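Local coordinates for malonyl CoA-acyl carrier protein transacylase (Burkholderia pseudomallei 1710b, PDB 3EZO), which probably catalyses transfer of the malonyl group from malonyl-CoA to holo-acyl carrier protein, giving malonyl-ACP and free CoA, at residues 9-14 against 89-94; 278-283 against 300-305. All blocks are in the same frame, centred on the assembly; numbering follows the deposited sequence.

Interaction 1 of 2, residues 9-14 against 89-94; sequences MKFAFV and AQPSIV
Phe-13 and Val-94 pair in parallel, their CA atoms 4.9 Å apart, and Phe-13 N donates to Ile-93 O at 3.2 Å. Two residues earlier in each segment, the carbonyl oxygen of Phe-11 takes two hydrogen bonds from Ser-92. The backbone N of Ser-92 meets Phe-11 O almost head-on at 2.8 Å, while Ser-92 OG reaches the same oxygen from above the carbonyl plane at 3.0 Å. With chi1 at 47°, OG is tucked between its own backbone N and carbonyl carbon, which turns the hydroxyl back to Phe-11 O and against Lys-10 CB.

The Phe-11 side chain leaves its strand away from 89-94, yet its ring swings back over the incoming loop. Pro-91 CA sits over one ring face, 3.9 Å from the centroid, in a CH-pi contact. Ala-89 O lies at the ring edge, 3.2 Å from Phe-11 CZ, and also accepts a hydrogen bond from Trp-83. Pro-91 also reaches the second phenylalanine, its CG 4.0 Å from Phe-13 CG, so it touches both aromatic side chains. Beyond the proline, Ala-12 CB rests on Ile-93 CG2, beside helix 263-272. Such pairing belongs to the parallel sheet of the acyltransferase fold, in which strand 93-96 leads into the probable nucleophile elbow carrying Ser-98, the predicted active-site serine.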
loop_
_atom_site.group_PDB
_atom_site.type_symbol
_atom_site.label_atom_id
_atom_site.label_comp_id
_atom_site.label_asym_id
_atom_site.label_seq_id
_atom_site.Cartn_x
_atom_site.Cartn_y
_atom_site.Cartn_z
ATOM N N MET A 9 9.324 -25.063 -0.243
ATOM C CA MET A 9 9.527 -23.778 0.541
ATOM C C MET A 9 8.297 -22.865 0.511
ATOM O O MET A 9 7.570 -22.780 -0.508
ATOM C CB MET A 9 10.741 -22.990 0.037
ATOM N N LYS A 10 8.075 -22.173 1.627
ATOM C CA LYS A 10 6.937 -21.268 1.772
ATOM C C LYS A 10 7.279 -19.946 1.147
ATOM O O LYS A 10 8.407 -19.478 1.266
ATOM C CB LYS A 10 6.637 -21.025 3.248
ATOM C CG LYS A 10 6.290 -22.279 3.981
ATOM C CD LYS A 10 5.469 -22.014 5.221
ATOM C CE LYS A 10 6.254 -21.285 6.311
ATOM N NZ LYS A 10 5.340 -21.119 7.509
ATOM N N PHE A 11 6.310 -19.306 0.519
ATOM C CA PHE A 11 6.530 -17.942 0.094
ATOM C C PHE A 11 5.396 -17.006 0.493
ATOM O O PHE A 11 4.294 -17.433 0.775
ATOM C CB PHE A 11 6.834 -17.857 -1.412
ATOM C CG PHE A 11 5.704 -18.265 -2.293
ATOM C CD1 PHE A 11 4.879 -17.310 -2.890
ATOM C CD2 PHE A 11 5.462 -19.615 -2.564
ATOM C CE1 PHE A 11 3.829 -17.706 -3.742
ATOM C CE2 PHE A 11 4.409 -19.996 -3.412
ATOM C CZ PHE A 11 3.597 -19.036 -3.983
ATOM N N ALA A 12 5.748 -15.723 0.525
ATOM C CA ALA A 12 4.851 -14.621 0.748
ATOM C C ALA A 12 4.703 -13.788 -0.518
ATOM O O ALA A 12 5.642 -13.624 -1.289
ATOM C CB ALA A 12 5.394 -13.732 1.866
ATOM N N PHE A 13 3.509 -13.244 -0.686
ATOM C CA PHE A 13 3.275 -12.193 -1.642
ATOM C C PHE A 13 3.027 -10.884 -0.878
ATOM O O PHE A 13 2.207 -10.849 0.059
ATOM C CB PHE A 13 2.072 -12.546 -2.523
ATOM C CG PHE A 13 2.432 -13.283 -3.804
ATOM C CD1 PHE A 13 3.542 -14.106 -3.886
ATOM C CD2 PHE A 13 1.620 -13.183 -4.917
ATOM C CE1 PHE A 13 3.848 -14.782 -5.094
ATOM C CE2 PHE A 13 1.925 -13.865 -6.120
ATOM C CZ PHE A 13 3.033 -14.642 -6.197
ATOM N N VAL A 14 3.723 -9.823 -1.293
ATOM C CA VAL A 14 3.438 -8.474 -0.810
ATOM C C VAL A 14 2.951 -7.594 -1.968
ATOM O O VAL A 14 3.505 -7.652 -3.073
ATOM C CB VAL A 14 4.674 -7.867 -0.060
ATOM C CG1 VAL A 14 5.021 -8.752 1.152
ATOM C CG2 VAL A 14 5.924 -7.690 -0.972
ATOM N N ALA A 89 1.573 -21.316 -7.313
ATOM C CA ALA A 89 0.922 -21.757 -6.054
ATOM C C ALA A 89 0.412 -20.563 -5.246
ATOM O O ALA A 89 0.831 -19.454 -5.445
ATOM C CB ALA A 89 1.932 -22.556 -5.213
ATOM N N GLN A 90 -0.501 -20.826 -4.334
ATOM C CA GLN A 90 -0.977 -19.826 -3.405
ATOM C C GLN A 90 0.152 -19.513 -2.424
ATOM O O GLN A 90 0.822 -20.420 -1.964
ATOM C CB GLN A 90 -2.201 -20.378 -2.696
ATOM C CG GLN A 90 -3.053 -19.350 -1.984
ATOM C CD GLN A 90 -4.285 -19.967 -1.363
ATOM O OE1 GLN A 90 -4.169 -20.745 -0.406
ATOM N NE2 GLN A 90 -5.477 -19.599 -1.865
ATOM N N PRO A 91 0.425 -18.223 -2.163
ATOM C CA PRO A 91 1.369 -17.926 -1.107
ATOM C C PRO A 91 0.844 -18.379 0.251
ATOM O O PRO A 91 -0.348 -18.635 0.411
ATOM C CB PRO A 91 1.504 -16.411 -1.167
ATOM C CG PRO A 91 0.215 -15.962 -1.771
ATOM C CD PRO A 91 -0.144 -17.010 -2.752
ATOM N N SER A 92 1.736 -18.539 1.215
ATOM C CA SER A 92 1.305 -18.985 2.537
ATOM C C SER A 92 0.897 -17.814 3.444
ATOM O O SER A 92 0.234 -18.012 4.453
ATOM C CB SER A 92 2.378 -19.830 3.202
ATOM O OG SER A 92 3.653 -19.230 3.093
ATOM N N ILE A 93 1.327 -16.611 3.081
ATOM C CA ILE A 93 1.030 -15.414 3.834
ATOM C C ILE A 93 1.155 -14.215 2.901
ATOM O O ILE A 93 1.987 -14.207 2.009
ATOM C CB ILE A 93 1.931 -15.285 5.105
ATOM C CG1 ILE A 93 1.443 -14.131 6.013
ATOM C CG2 ILE A 93 3.377 -15.123 4.738
ATOM C CD1 ILE A 93 1.994 -14.230 7.501
ATOM N N VAL A 94 0.279 -13.231 3.088
ATOM C CA VAL A 94 0.301 -12.033 2.295
ATOM C C VAL A 94 0.229 -10.785 3.172
ATOM O O VAL A 94 -0.129 -10.869 4.342
ATOM C CB VAL A 94 -0.858 -12.020 1.308
ATOM C CG1 VAL A 94 -0.678 -13.178 0.255
ATOM C CG2 VAL A 94 -2.201 -12.139 2.056
#

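Interaction 2 of 2, residues 278-283 against 300-305; sequences VIECGP and GASVFD
Ile-279 CG2 stands anti to its backbone N (chi1, measured to CG1, -65°), and Val-303 chi1 of -179° sets CG2 beside the backbone N; the two methyl groups consequently meet at 3.7 Å, the side chains slanting across one another. The other branch of Ile-279, CG1, lies against Ala-301 CB, so one isoleucine spans two residues of the neighbouring strand. Trp-83 and helix 306-314 pack against Val-303 on this same face.

Between the strands, which run parallel with a 24° twist, backbone bonds pass back and forth. Ala-301 N gives a long, weak bond to Val-278 O; Glu-280 N then binds Ala-301 O at 3.0 Å, and Val-303 N meets Glu-280 O at 2.9 Å. The last, Gly-282 N to Val-303 O, is 2.8 Å long but noticeably bent. Gly-282 has a backbone conformation that suits a residue lacking CB, and its carbonyl oxygen comes within 3.5 Å of Phe-304 CB. The Phe-304 ring leads off to a cation-pi contact with Lys-285.

On the face opposite Ile-279, the extended Glu-280 side chain sends its carboxylate to the backbone N atoms of Leu-287 and Ala-288, near the start of helix 286-294. This buried acid thus has both oxygens satisfied. These two bonds tie strand 277-281 to helix 286-294 within the beta-alpha-beta unit, and the helix N-terminus would probably stabilise the ionised form.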
loop_
_atom_site.group_PDB
_atom_site.type_symbol
_atom_site.label_atom_id
_atom_site.label_comp_id
_atom_site.label_asym_id
_atom_site.label_seq_id
_atom_site.Cartn_x
_atom_site.Cartn_y
_atom_site.Cartn_z
ATOM N N VAL A 278 10.013 -13.796 -0.537
ATOM C CA VAL A 278 9.033 -12.730 -0.538
ATOM C C VAL A 278 8.958 -12.098 -1.938
ATOM O O VAL A 278 9.922 -11.481 -2.439
ATOM C CB VAL A 278 9.346 -11.716 0.553
ATOM C CG1 VAL A 278 8.351 -10.596 0.535
ATOM C CG2 VAL A 278 9.428 -12.466 1.973
ATOM N N ILE A 279 7.806 -12.291 -2.568
ATOM C CA ILE A 279 7.607 -11.896 -3.964
ATOM C C ILE A 279 6.686 -10.698 -3.961
ATOM O O ILE A 279 5.602 -10.736 -3.389
ATOM C CB ILE A 279 7.013 -13.043 -4.765
ATOM C CG1 ILE A 279 8.023 -14.199 -4.835
ATOM C CG2 ILE A 279 6.589 -12.593 -6.192
ATOM C CD1 ILE A 279 7.368 -15.456 -5.328
ATOM N N GLU A 280 7.164 -9.603 -4.539
ATOM C CA GLU A 280 6.324 -8.422 -4.737
ATOM C C GLU A 280 5.442 -8.702 -5.916
ATOM O O GLU A 280 5.929 -9.032 -7.010
ATOM C CB GLU A 280 7.136 -7.153 -4.971
ATOM C CG GLU A 280 6.219 -5.980 -5.415
ATOM C CD GLU A 280 6.877 -4.629 -5.346
ATOM O OE1 GLU A 280 8.092 -4.548 -5.640
ATOM O OE2 GLU A 280 6.151 -3.630 -5.042
ATOM N N CYS A 281 4.138 -8.606 -5.712
ATOM C CA CYS A 281 3.188 -8.885 -6.788
ATOM C C CYS A 281 2.566 -7.592 -7.287
ATOM O O CYS A 281 1.703 -7.005 -6.637
ATOM C CB CYS A 281 2.121 -9.885 -6.355
ATOM S SG CYS A 281 0.938 -10.365 -7.663
ATOM N N GLY A 282 3.030 -7.151 -8.449
ATOM C CA GLY A 282 2.536 -5.924 -9.040
ATOM C C GLY A 282 3.645 -5.023 -9.556
ATOM O O GLY A 282 4.821 -5.316 -9.415
ATOM N N PRO A 283 3.264 -3.896 -10.149
ATOM C CA PRO A 283 4.256 -3.009 -10.768
ATOM C C PRO A 283 5.012 -2.084 -9.798
ATOM O O PRO A 283 4.535 -1.801 -8.689
ATOM C CB PRO A 283 3.397 -2.160 -11.709
ATOM C CG PRO A 283 2.114 -2.014 -10.946
ATOM C CD PRO A 283 1.890 -3.413 -10.343
ATOM N N GLY A 300 14.124 -12.292 -2.815
ATOM C CA GLY A 300 13.064 -11.514 -3.479
ATOM C C GLY A 300 12.817 -11.915 -4.910
ATOM O O GLY A 300 13.707 -12.403 -5.572
ATOM N N ALA A 301 11.590 -11.768 -5.371
ATOM C CA ALA A 301 11.314 -11.745 -6.814
ATOM C C ALA A 301 10.163 -10.774 -7.035
ATOM O O ALA A 301 9.676 -10.118 -6.090
ATOM C CB ALA A 301 10.978 -13.134 -7.351
ATOM N N SER A 302 9.737 -10.639 -8.283
ATOM C CA SER A 302 8.592 -9.775 -8.555
ATOM C C SER A 302 7.817 -10.283 -9.713
ATOM O O SER A 302 8.374 -10.920 -10.621
ATOM C CB SER A 302 9.028 -8.368 -8.798
ATOM O OG SER A 302 9.957 -7.984 -7.802
ATOM N N VAL A 303 6.510 -10.073 -9.636
ATOM C CA VAL A 303 5.629 -10.385 -10.738
ATOM C C VAL A 303 5.018 -9.086 -11.239
ATOM O O VAL A 303 4.124 -8.514 -10.586
ATOM C CB VAL A 303 4.555 -11.348 -10.307
ATOM C CG1 VAL A 303 3.654 -11.688 -11.485
ATOM C CG2 VAL A 303 5.228 -12.600 -9.659
ATOM N N PHE A 304 5.519 -8.618 -12.387
ATOM C CA PHE A 304 4.987 -7.406 -13.040
ATOM C C PHE A 304 4.885 -7.499 -14.583
ATOM O O PHE A 304 4.394 -6.585 -15.242
ATOM C CB PHE A 304 5.840 -6.191 -12.641
ATOM C CG PHE A 304 7.261 -6.322 -13.011
ATOM C CD1 PHE A 304 7.688 -5.997 -14.294
ATOM C CD2 PHE A 304 8.195 -6.752 -12.084
ATOM C CE1 PHE A 304 9.021 -6.122 -14.670
ATOM C CE2 PHE A 304 9.538 -6.875 -12.446
ATOM C CZ PHE A 304 9.938 -6.551 -13.758
ATOM N N ASP A 305 5.355 -8.608 -15.139
ATOM C CA ASP A 305 5.212 -8.900 -16.562
ATOM C C ASP A 305 5.506 -10.397 -16.767
ATOM O O ASP A 305 5.894 -11.066 -15.822
ATOM C CB ASP A 305 6.108 -7.982 -17.411
ATOM C CG ASP A 305 7.602 -8.227 -17.258
ATOM O OD1 ASP A 305 8.099 -9.158 -16.571
ATOM O OD2 ASP A 305 8.331 -7.412 -17.867
#

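Interactions 1 and 2 lie in series along the chain but side by side in space, their centres about 12 Å apart within one five-stranded parallel sheet. Strands 11-15 and 277-281 are neighbours there, so 93-96, 11-15, 277-281 and 299-303 follow one another across it. The seam between the two contacts is made by probable hydrogen bonds from Ile-279 N to Ala-12 O (2.8 Å) and from Cys-281 N to Val-14 O (2.9 Å), with the Phe-13 ring packed on Ile-279 and Cys-281. The N-terminal strand therefore sits centrally, joining the strand that precedes predicted active-site Ser-98 to the C-terminal beta-alpha-beta unit at the sheet's edge.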